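Long-range contact in telomerase reverse transcriptase (Takifugu rubripes, PDB 4LMO), which copies a template within its RNA component to add telomeric repeats to chromosome ends, this chain being its RNA-binding domain: residues L169-K182 against L194-A206. Residues are numbered along the deposited sequence; the frame is centred on the assembly and turned at random.
Sequences LMWKIKVNNCDWLK and LSYRTQILGQFLA
The two methyls of Leu-201 point to different parts of the loop that precedes helix 191-220: CD1 lies near Cys-178 SG and Trp-180, while CD2 meets Ile-173 CG2 at 3.8 Å and Met-170 CE. A chi1 of -176° swings the branch point of Leu-201 away from the backbone N, and chi2 then parts the methyls between these two groups. Met-170 bends at chi2 and chi3, bringing SD 3.5 Å from Leu-205 CD2 and CE against Thr-198 CG2. Farther along, the indole of Trp-180 turns its edge toward the face of Phe-204, a T-shaped pair with planes at 74°, while Trp-180 NE1 is hydrogen-bonded to Leu-138 O. Leu-181 inserts CD2 against Ile-200 CG2 at 3.6 Å. Within the telomerase RNA-binding domain, the loop between helices 166-169 and 191-220 lies against the helix that follows it; most of segment 169-182 falls in the region 171-196, which probably interacts with the RNA template. At the polar end, Arg-197 NH2 donates to Asn-176 OD1 (3.1 Å, 156° at the hydrogen); the oxygen lies in the guanidinium plane, but the donor sits well above the amide plane. Lys-182 CG rests over the guanidinium centre, while its extended chain carries NZ to Asn-176 O (2.8 Å) and into a salt bridge with Asp-179 OD1. A leucine in place of Arg-197 would probably deprive Asn-176 OD1 of this donor and Lys-182 of the flat surface beneath its methylenes.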
ATOM      1  N   LEU A 169      16.243   2.180  -1.939  1.00 37.88           N
ATOM      2  CA  LEU A 169      15.330   1.053  -1.794  1.00 37.48           C
ATOM      3  C   LEU A 169      15.946  -0.244  -2.323  1.00 37.58           C
ATOM      4  O   LEU A 169      15.759  -1.311  -1.738  1.00 37.98           O
ATOM      5  CB  LEU A 169      14.013   1.357  -2.517  1.00 36.74           C
ATOM      6  CG  LEU A 169      12.732   0.670  -2.039  1.00 37.22           C
ATOM      7  CD1 LEU A 169      12.419   1.018  -0.589  1.00 36.89           C
ATOM      8  CD2 LEU A 169      11.563   1.041  -2.945  1.00 36.87           C
ATOM      9  N   MET A 170      16.694  -0.132  -3.419  1.00 37.82           N
ATOM     10  CA  MET A 170      17.263  -1.288  -4.116  1.00 38.23           C
ATOM     11  C   MET A 170      18.662  -1.662  -3.622  1.00 38.45           C
ATOM     12  O   MET A 170      19.212  -2.685  -4.034  1.00 38.28           O
ATOM     13  CB  MET A 170      17.331  -1.017  -5.623  1.00 39.02           C
ATOM     14  CG  MET A 170      15.988  -0.899  -6.328  1.00 39.13           C
ATOM     15  SD  MET A 170      15.277  -2.486  -6.804  1.00 40.45           S
ATOM     16  CE  MET A 170      16.536  -3.139  -7.901  1.00 40.03           C
ATOM     17  N   TRP A 171      19.234  -0.833  -2.754  1.00 38.35           N
ATOM     18  CA  TRP A 171      20.624  -1.001  -2.333  1.00 38.83           C
ATOM     19  C   TRP A 171      20.880  -2.319  -1.664  1.00 38.61           C
ATOM     20  O   TRP A 171      20.272  -2.639  -0.638  1.00 38.24           O
ATOM     21  CB  TRP A 171      21.074   0.155  -1.446  1.00 39.45           C
ATOM     22  CG  TRP A 171      22.561   0.166  -1.177  1.00 40.92           C
ATOM     23  CD1 TRP A 171      23.590  -0.069  -2.088  1.00 41.75           C
ATOM     24  CD2 TRP A 171      23.239   0.446   0.099  1.00 41.86           C
ATOM     25  NE1 TRP A 171      24.816   0.033  -1.480  1.00 43.19           N
ATOM     26  CE2 TRP A 171      24.680   0.342  -0.172  1.00 43.04           C
ATOM     27  CE3 TRP A 171      22.815   0.760   1.387  1.00 41.74           C
ATOM     28  CZ2 TRP A 171      25.632   0.544   0.819  1.00 44.03           C
ATOM     29  CZ3 TRP A 171      23.786   0.961   2.378  1.00 42.84           C
ATOM     30  CH2 TRP A 171      25.160   0.855   2.098  1.00 43.92           C
ATOM     31  N   LYS A 172      21.785  -3.092  -2.267  1.00 38.72           N
ATOM     32  CA  LYS A 172      22.185  -4.424  -1.791  1.00 39.74           C
ATOM     33  C   LYS A 172      21.114  -5.504  -1.956  1.00 38.76           C
ATOM     34  O   LYS A 172      21.286  -6.622  -1.469  1.00 39.66           O
ATOM     35  CB  LYS A 172      22.703  -4.388  -0.344  1.00 40.64           C
ATOM     36  CG  LYS A 172      24.091  -3.787  -0.186  1.00 42.11           C
ATOM     37  CD  LYS A 172      24.543  -3.796   1.269  1.00 43.23           C
ATOM     38  CE  LYS A 172      23.787  -2.774   2.104  1.00 43.12           C
ATOM     39  NZ  LYS A 172      24.285  -2.731   3.507  1.00 44.54           N
ATOM     40  N   ILE A 173      20.017  -5.171  -2.631  1.00 37.74           N
ATOM     41  CA  ILE A 173      19.039  -6.179  -3.040  1.00 37.37           C
ATOM     42  C   ILE A 173      19.692  -7.058  -4.103  1.00 37.76           C
ATOM     43  O   ILE A 173      20.324  -6.553  -5.035  1.00 38.25           O
ATOM     44  CB  ILE A 173      17.734  -5.541  -3.585  1.00 36.22           C
ATOM     45  CG1 ILE A 173      16.958  -4.826  -2.465  1.00 35.81           C
ATOM     46  CG2 ILE A 173      16.861  -6.573  -4.294  1.00 35.74           C
ATOM     47  CD1 ILE A 173      16.252  -5.731  -1.470  1.00 35.57           C
ATOM     48  N   LYS A 174      19.570  -8.372  -3.938  1.00 38.25           N
ATOM     49  CA  LYS A 174      20.097  -9.318  -4.910  1.00 38.55           C
ATOM     50  C   LYS A 174      19.045  -9.573  -5.984  1.00 37.83           C
ATOM     51  O   LYS A 174      18.112 -10.355  -5.783  1.00 38.24           O
ATOM     52  CB  LYS A 174      20.514 -10.624  -4.231  1.00 39.74           C
ATOM     53  CG  LYS A 174      21.672 -10.497  -3.250  1.00 41.16           C
ATOM     54  CD  LYS A 174      21.833 -11.772  -2.434  1.00 42.16           C
ATOM     55  CE  LYS A 174      22.877 -11.621  -1.338  1.00 43.30           C
ATOM     56  NZ  LYS A 174      24.267 -11.798  -1.842  1.00 44.39           N
ATOM     57  N   VAL A 175      19.207  -8.898  -7.120  1.00 37.24           N
ATOM     58  CA  VAL A 175      18.259  -8.967  -8.238  1.00 36.69           C
ATOM     59  C   VAL A 175      18.039 -10.404  -8.724  1.00 36.90           C
ATOM     60  O   VAL A 175      16.900 -10.821  -8.968  1.00 36.28           O
ATOM     61  CB  VAL A 175      18.708  -8.061  -9.412  1.00 36.83           C
ATOM     62  CG1 VAL A 175      17.773  -8.191 -10.610  1.00 36.53           C
ATOM     63  CG2 VAL A 175      18.783  -6.607  -8.966  1.00 36.52           C
ATOM     64  N   ASN A 176      19.130 -11.159  -8.832  1.00 37.57           N
ATOM     65  CA  ASN A 176      19.088 -12.506  -9.399  1.00 37.99           C
ATOM     66  C   ASN A 176      18.444 -13.575  -8.510  1.00 38.40           C
ATOM     67  O   ASN A 176      18.180 -14.686  -8.974  1.00 39.38           O
ATOM     68  CB  ASN A 176      20.478 -12.932  -9.885  1.00 38.61           C
ATOM     69  CG  ASN A 176      20.926 -12.163 -11.121  1.00 38.91           C
ATOM     70  OD1 ASN A 176      20.106 -11.650 -11.890  1.00 38.05           O
ATOM     71  ND2 ASN A 176      22.237 -12.088 -11.324  1.00 39.38           N
ATOM     72  N   ASN A 177      18.187 -13.237  -7.245  1.00 37.99           N
ATOM     73  CA  ASN A 177      17.408 -14.095  -6.353  1.00 37.92           C
ATOM     74  C   ASN A 177      15.968 -14.261  -6.837  1.00 37.57           C
ATOM     75  O   ASN A 177      15.321 -15.270  -6.559  1.00 38.46           O
ATOM     76  CB  ASN A 177      17.400 -13.539  -4.925  1.00 38.31           C
ATOM     77  CG  ASN A 177      18.728 -13.727  -4.208  1.00 39.01           C
ATOM     78  OD1 ASN A 177      19.663 -14.329  -4.736  1.00 39.52           O
ATOM     79  ND2 ASN A 177      18.815 -13.204  -2.992  1.00 38.85           N
ATOM     80  N   CYS A 178      15.479 -13.262  -7.565  1.00 36.67           N
ATOM     81  CA  CYS A 178      14.115 -13.255  -8.071  1.00 36.09           C
ATOM     82  C   CYS A 178      14.029 -13.981  -9.409  1.00 36.81           C
ATOM     83  O   CYS A 178      14.361 -13.415 -10.458  1.00 36.51           O
ATOM     84  CB  CYS A 178      13.609 -11.817  -8.213  1.00 34.92           C
ATOM     85  SG  CYS A 178      13.916 -10.770  -6.774  1.00 33.18           S
ATOM     86  N   ASP A 179      13.584 -15.237  -9.361  1.00 37.60           N
ATOM     87  CA  ASP A 179      13.409 -16.064 -10.556  1.00 37.77           C
ATOM     88  C   ASP A 179      12.305 -15.526 -11.465  1.00 37.14           C
ATOM     89  O   ASP A 179      12.372 -15.678 -12.689  1.00 37.36           O
ATOM     90  CB  ASP A 179      13.082 -17.513 -10.168  1.00 39.06           C
ATOM     91  CG  ASP A 179      14.317 -18.329  -9.803  1.00 40.10           C
ATOM     92  OD1 ASP A 179      15.386 -17.748  -9.519  1.00 40.29           O
ATOM     93  OD2 ASP A 179      14.209 -19.574  -9.796  1.00 41.51           O
ATOM     94  N   TRP A 180      11.300 -14.895 -10.858  1.00 35.60           N
ATOM     95  CA  TRP A 180      10.116 -14.414 -11.574  1.00 34.70           C
ATOM     96  C   TRP A 180      10.401 -13.307 -12.559  1.00 34.83           C
ATOM     97  O   TRP A 180       9.537 -12.953 -13.364  1.00 34.49           O
ATOM     98  CB  TRP A 180       9.030 -13.993 -10.589  1.00 33.17           C
ATOM     99  CG  TRP A 180       9.369 -12.771  -9.766  1.00 31.95           C
ATOM    100  CD1 TRP A 180      10.051 -12.724  -8.556  1.00 31.49           C
ATOM    101  CD2 TRP A 180       9.035 -11.372 -10.068  1.00 30.99           C
ATOM    102  NE1 TRP A 180      10.161 -11.435  -8.104  1.00 30.80           N
ATOM    103  CE2 TRP A 180       9.575 -10.575  -8.960  1.00 30.54           C
ATOM    104  CE3 TRP A 180       8.373 -10.722 -11.106  1.00 30.64           C
ATOM    105  CZ2 TRP A 180       9.443  -9.194  -8.915  1.00 29.78           C
ATOM    106  CZ3 TRP A 180       8.245  -9.328 -11.048  1.00 29.82           C
ATOM    107  CH2 TRP A 180       8.767  -8.585  -9.978  1.00 29.49           C
ATOM    108  N   LEU A 181      11.614 -12.758 -12.501  1.00 35.43           N
ATOM    109  CA  LEU A 181      12.053 -11.722 -13.432  1.00 36.34           C
ATOM    110  C   LEU A 181      12.605 -12.318 -14.723  1.00 38.06           C
ATOM    111  O   LEU A 181      12.706 -11.628 -15.742  1.00 38.93           O
ATOM    112  CB  LEU A 181      13.145 -10.857 -12.792  1.00 35.86           C
ATOM    113  CG  LEU A 181      12.856 -10.004 -11.555  1.00 35.25           C
ATOM    114  CD1 LEU A 181      14.155  -9.433 -11.003  1.00 34.85           C
ATOM    115  CD2 LEU A 181      11.878  -8.884 -11.875  1.00 34.45           C
ATOM    116  N   LYS A 182      12.956 -13.601 -14.670  1.00 39.34           N
ATOM    117  CA  LYS A 182      13.756 -14.244 -15.713  1.00 40.47           C
ATOM    118  C   LYS A 182      12.935 -14.974 -16.771  1.00 41.32           C
ATOM    119  O   LYS A 182      11.845 -15.475 -16.494  1.00 41.28           O
ATOM    120  CB  LYS A 182      14.743 -15.231 -15.079  1.00 40.94           C
ATOM    121  CG  LYS A 182      15.558 -14.672 -13.926  1.00 40.58           C
ATOM    122  CD  LYS A 182      16.315 -15.779 -13.211  1.00 41.06           C
ATOM    123  CE  LYS A 182      17.091 -15.231 -12.025  1.00 41.07           C
ATOM    124  NZ  LYS A 182      17.546 -16.309 -11.104  1.00 41.33           N
ATOM    125  N   LEU A 194      20.631  -8.099 -17.190  1.00 41.61           N
ATOM    126  CA  LEU A 194      20.698  -7.718 -15.778  1.00 40.65           C
ATOM    127  C   LEU A 194      20.065  -6.345 -15.550  1.00 39.36           C
ATOM    128  O   LEU A 194      19.319  -6.154 -14.591  1.00 38.66           O
ATOM    129  CB  LEU A 194      22.143  -7.740 -15.265  1.00 41.16           C
ATOM    130  CG  LEU A 194      22.406  -7.328 -13.809  1.00 41.29           C
ATOM    131  CD1 LEU A 194      21.630  -8.186 -12.817  1.00 41.05           C
ATOM    132  CD2 LEU A 194      23.895  -7.365 -13.496  1.00 41.98           C
ATOM    133  N   SER A 195      20.370  -5.409 -16.447  1.00 39.19           N
ATOM    134  CA  SER A 195      19.809  -4.057 -16.426  1.00 38.06           C
ATOM    135  C   SER A 195      18.284  -4.064 -16.562  1.00 36.65           C
ATOM    136  O   SER A 195      17.592  -3.288 -15.902  1.00 36.29           O
ATOM    137  CB  SER A 195      20.443  -3.211 -17.535  1.00 38.39           C
ATOM    138  OG  SER A 195      19.731  -2.004 -17.747  1.00 39.36           O
ATOM    139  N   TYR A 196      17.774  -4.942 -17.419  1.00 35.93           N
ATOM    140  CA  TYR A 196      16.335  -5.073 -17.630  1.00 34.99           C
ATOM    141  C   TYR A 196      15.649  -5.768 -16.452  1.00 34.16           C
ATOM    142  O   TYR A 196      14.521  -5.423 -16.092  1.00 33.29           O
ATOM    143  CB  TYR A 196      16.052  -5.811 -18.940  1.00 35.27           C
ATOM    144  CG  TYR A 196      14.607  -5.767 -19.385  1.00 35.44           C
ATOM    145  CD1 TYR A 196      13.936  -4.551 -19.533  1.00 35.29           C
ATOM    146  CD2 TYR A 196      13.916  -6.943 -19.681  1.00 35.43           C
ATOM    147  CE1 TYR A 196      12.612  -4.509 -19.946  1.00 35.21           C
ATOM    148  CE2 TYR A 196      12.594  -6.910 -20.098  1.00 35.23           C
ATOM    149  CZ  TYR A 196      11.947  -5.695 -20.227  1.00 35.25           C
ATOM    150  OH  TYR A 196      10.637  -5.665 -20.641  1.00 35.60           O
ATOM    151  N   ARG A 197      16.339  -6.743 -15.861  1.00 34.32           N
ATOM    152  CA  ARG A 197      15.876  -7.401 -14.638  1.00 33.90           C
ATOM    153  C   ARG A 197      15.809  -6.413 -13.469  1.00 33.04           C
ATOM    154  O   ARG A 197      14.840  -6.414 -12.705  1.00 32.38           O
ATOM    155  CB  ARG A 197      16.754  -8.621 -14.313  1.00 34.77           C
ATOM    156  CG  ARG A 197      16.116  -9.944 -14.718  1.00 35.32           C
ATOM    157  CD  ARG A 197      17.036 -10.860 -15.517  1.00 36.33           C
ATOM    158  NE  ARG A 197      17.910 -11.694 -14.691  1.00 37.26           N
ATOM    159  CZ  ARG A 197      18.413 -12.871 -15.065  1.00 37.87           C
ATOM    160  NH1 ARG A 197      18.123 -13.388 -16.253  1.00 37.75           N
ATOM    161  NH2 ARG A 197      19.200 -13.545 -14.237  1.00 38.30           N
ATOM    162  N   THR A 198      16.825  -5.554 -13.365  1.00 32.42           N
ATOM    163  CA  THR A 198      16.882  -4.497 -12.350  1.00 31.99           C
ATOM    164  C   THR A 198      15.752  -3.474 -12.548  1.00 31.16           C
ATOM    165  O   THR A 198      15.133  -3.023 -11.579  1.00 30.53           O
ATOM    166  CB  THR A 198      18.254  -3.778 -12.368  1.00 32.59           C
ATOM    167  OG1 THR A 198      19.310  -4.747 -12.370  1.00 33.03           O
ATOM    168  CG2 THR A 198      18.420  -2.875 -11.154  1.00 32.54           C
ATOM    169  N   GLN A 199      15.497  -3.124 -13.809  1.00 30.91           N
ATOM    170  CA  GLN A 199      14.432  -2.195 -14.192  1.00 30.33           C
ATOM    171  C   GLN A 199      13.048  -2.686 -13.744  1.00 29.64           C
ATOM    172  O   GLN A 199      12.276  -1.924 -13.155  1.00 29.08           O
ATOM    173  CB  GLN A 199      14.468  -1.972 -15.709  1.00 31.22           C
ATOM    174  CG  GLN A 199      13.434  -0.998 -16.258  1.00 31.75           C
ATOM    175  CD  GLN A 199      13.527  -0.850 -17.767  1.00 32.99           C
ATOM    176  OE1 GLN A 199      14.558  -0.431 -18.300  1.00 34.01           O
ATOM    177  NE2 GLN A 199      12.447  -1.191 -18.465  1.00 32.73           N
ATOM    178  N   ILE A 200      12.749  -3.956 -14.022  1.00 28.92           N
ATOM    179  CA  ILE A 200      11.461  -4.547 -13.649  1.00 28.20           C
ATOM    180  C   ILE A 200      11.306  -4.601 -12.128  1.00 27.91           C
ATOM    181  O   ILE A 200      10.274  -4.188 -11.592  1.00 27.60           O
ATOM    182  CB  ILE A 200      11.260  -5.959 -14.255  1.00 28.20           C
ATOM    183  CG1 ILE A 200      11.317  -5.911 -15.783  1.00 28.45           C
ATOM    184  CG2 ILE A 200       9.924  -6.546 -13.824  1.00 28.08           C
ATOM    185  CD1 ILE A 200      11.566  -7.255 -16.433  1.00 28.49           C
ATOM    186  N   LEU A 201      12.335  -5.096 -11.441  1.00 27.94           N
ATOM    187  CA  LEU A 201      12.314  -5.195  -9.983  1.00 28.02           C
ATOM    188  C   LEU A 201      12.206  -3.823  -9.320  1.00 27.98           C
ATOM    189  O   LEU A 201      11.560  -3.681  -8.279  1.00 28.59           O
ATOM    190  CB  LEU A 201      13.548  -5.943  -9.464  1.00 28.70           C
ATOM    191  CG  LEU A 201      13.619  -6.215  -7.953  1.00 28.79           C
ATOM    192  CD1 LEU A 201      12.571  -7.226  -7.505  1.00 28.61           C
ATOM    193  CD2 LEU A 201      15.008  -6.683  -7.561  1.00 29.50           C
ATOM    194  N   GLY A 202      12.844  -2.823  -9.926  1.00 27.59           N
ATOM    195  CA  GLY A 202      12.707  -1.441  -9.485  1.00 26.91           C
ATOM    196  C   GLY A 202      11.249  -1.024  -9.476  1.00 26.48           C
ATOM    197  O   GLY A 202      10.739  -0.566  -8.453  1.00 26.72           O
ATOM    198  N   GLN A 203      10.576  -1.203 -10.612  1.00 25.81           N
ATOM    199  CA  GLN A 203       9.152  -0.886 -10.741  1.00 25.21           C
ATOM    200  C   GLN A 203       8.308  -1.533  -9.645  1.00 25.18           C
ATOM    201  O   GLN A 203       7.434  -0.887  -9.069  1.00 25.21           O
ATOM    202  CB  GLN A 203       8.618  -1.340 -12.096  1.00 25.19           C
ATOM    203  CG  GLN A 203       8.936  -0.425 -13.265  1.00 25.19           C
ATOM    204  CD  GLN A 203       8.481  -1.027 -14.583  1.00 25.23           C
ATOM    205  OE1 GLN A 203       8.963  -2.083 -14.996  1.00 25.04           O
ATOM    206  NE2 GLN A 203       7.544  -0.360 -15.244  1.00 25.44           N
ATOM    207  N   PHE A 204       8.572  -2.808  -9.370  1.00 25.34           N
ATOM    208  CA  PHE A 204       7.794  -3.564  -8.394  1.00 25.63           C
ATOM    209  C   PHE A 204       8.068  -3.097  -6.965  1.00 25.79           C
ATOM    210  O   PHE A 204       7.136  -2.791  -6.222  1.00 25.89           O
ATOM    211  CB  PHE A 204       8.043  -5.071  -8.543  1.00 25.66           C
ATOM    212  CG  PHE A 204       7.473  -5.898  -7.420  1.00 25.57           C
ATOM    213  CD1 PHE A 204       6.101  -6.120  -7.322  1.00 25.57           C
ATOM    214  CD2 PHE A 204       8.310  -6.460  -6.464  1.00 25.41           C
ATOM    215  CE1 PHE A 204       5.576  -6.883  -6.288  1.00 25.82           C
ATOM    216  CE2 PHE A 204       7.793  -7.223  -5.429  1.00 25.95           C
ATOM    217  CZ  PHE A 204       6.424  -7.436  -5.340  1.00 25.98           C
ATOM    218  N   LEU A 205       9.343  -3.047  -6.588  1.00 26.16           N
ATOM    219  CA  LEU A 205       9.735  -2.575  -5.260  1.00 26.48           C
ATOM    220  C   LEU A 205       9.273  -1.138  -5.003  1.00 26.25           C
ATOM    221  O   LEU A 205       8.811  -0.820  -3.905  1.00 26.10           O
ATOM    222  CB  LEU A 205      11.250  -2.719  -5.058  1.00 26.80           C
ATOM    223  CG  LEU A 205      11.784  -3.935  -4.278  1.00 27.42           C
ATOM    224  CD1 LEU A 205      11.072  -5.237  -4.611  1.00 27.14           C
ATOM    225  CD2 LEU A 205      13.288  -4.094  -4.464  1.00 27.70           C
ATOM    226  N   ALA A 206       9.376  -0.286  -6.022  1.00 26.33           N
ATOM    227  CA  ALA A 206       8.930   1.103  -5.917  1.00 26.41           C
ATOM    228  C   ALA A 206       7.413   1.201  -5.817  1.00 26.32           C
ATOM    229  O   ALA A 206       6.897   2.028  -5.060  1.00 26.34           O
ATOM    230  CB  ALA A 206       9.450   1.935  -7.079  1.00 26.30           C
TER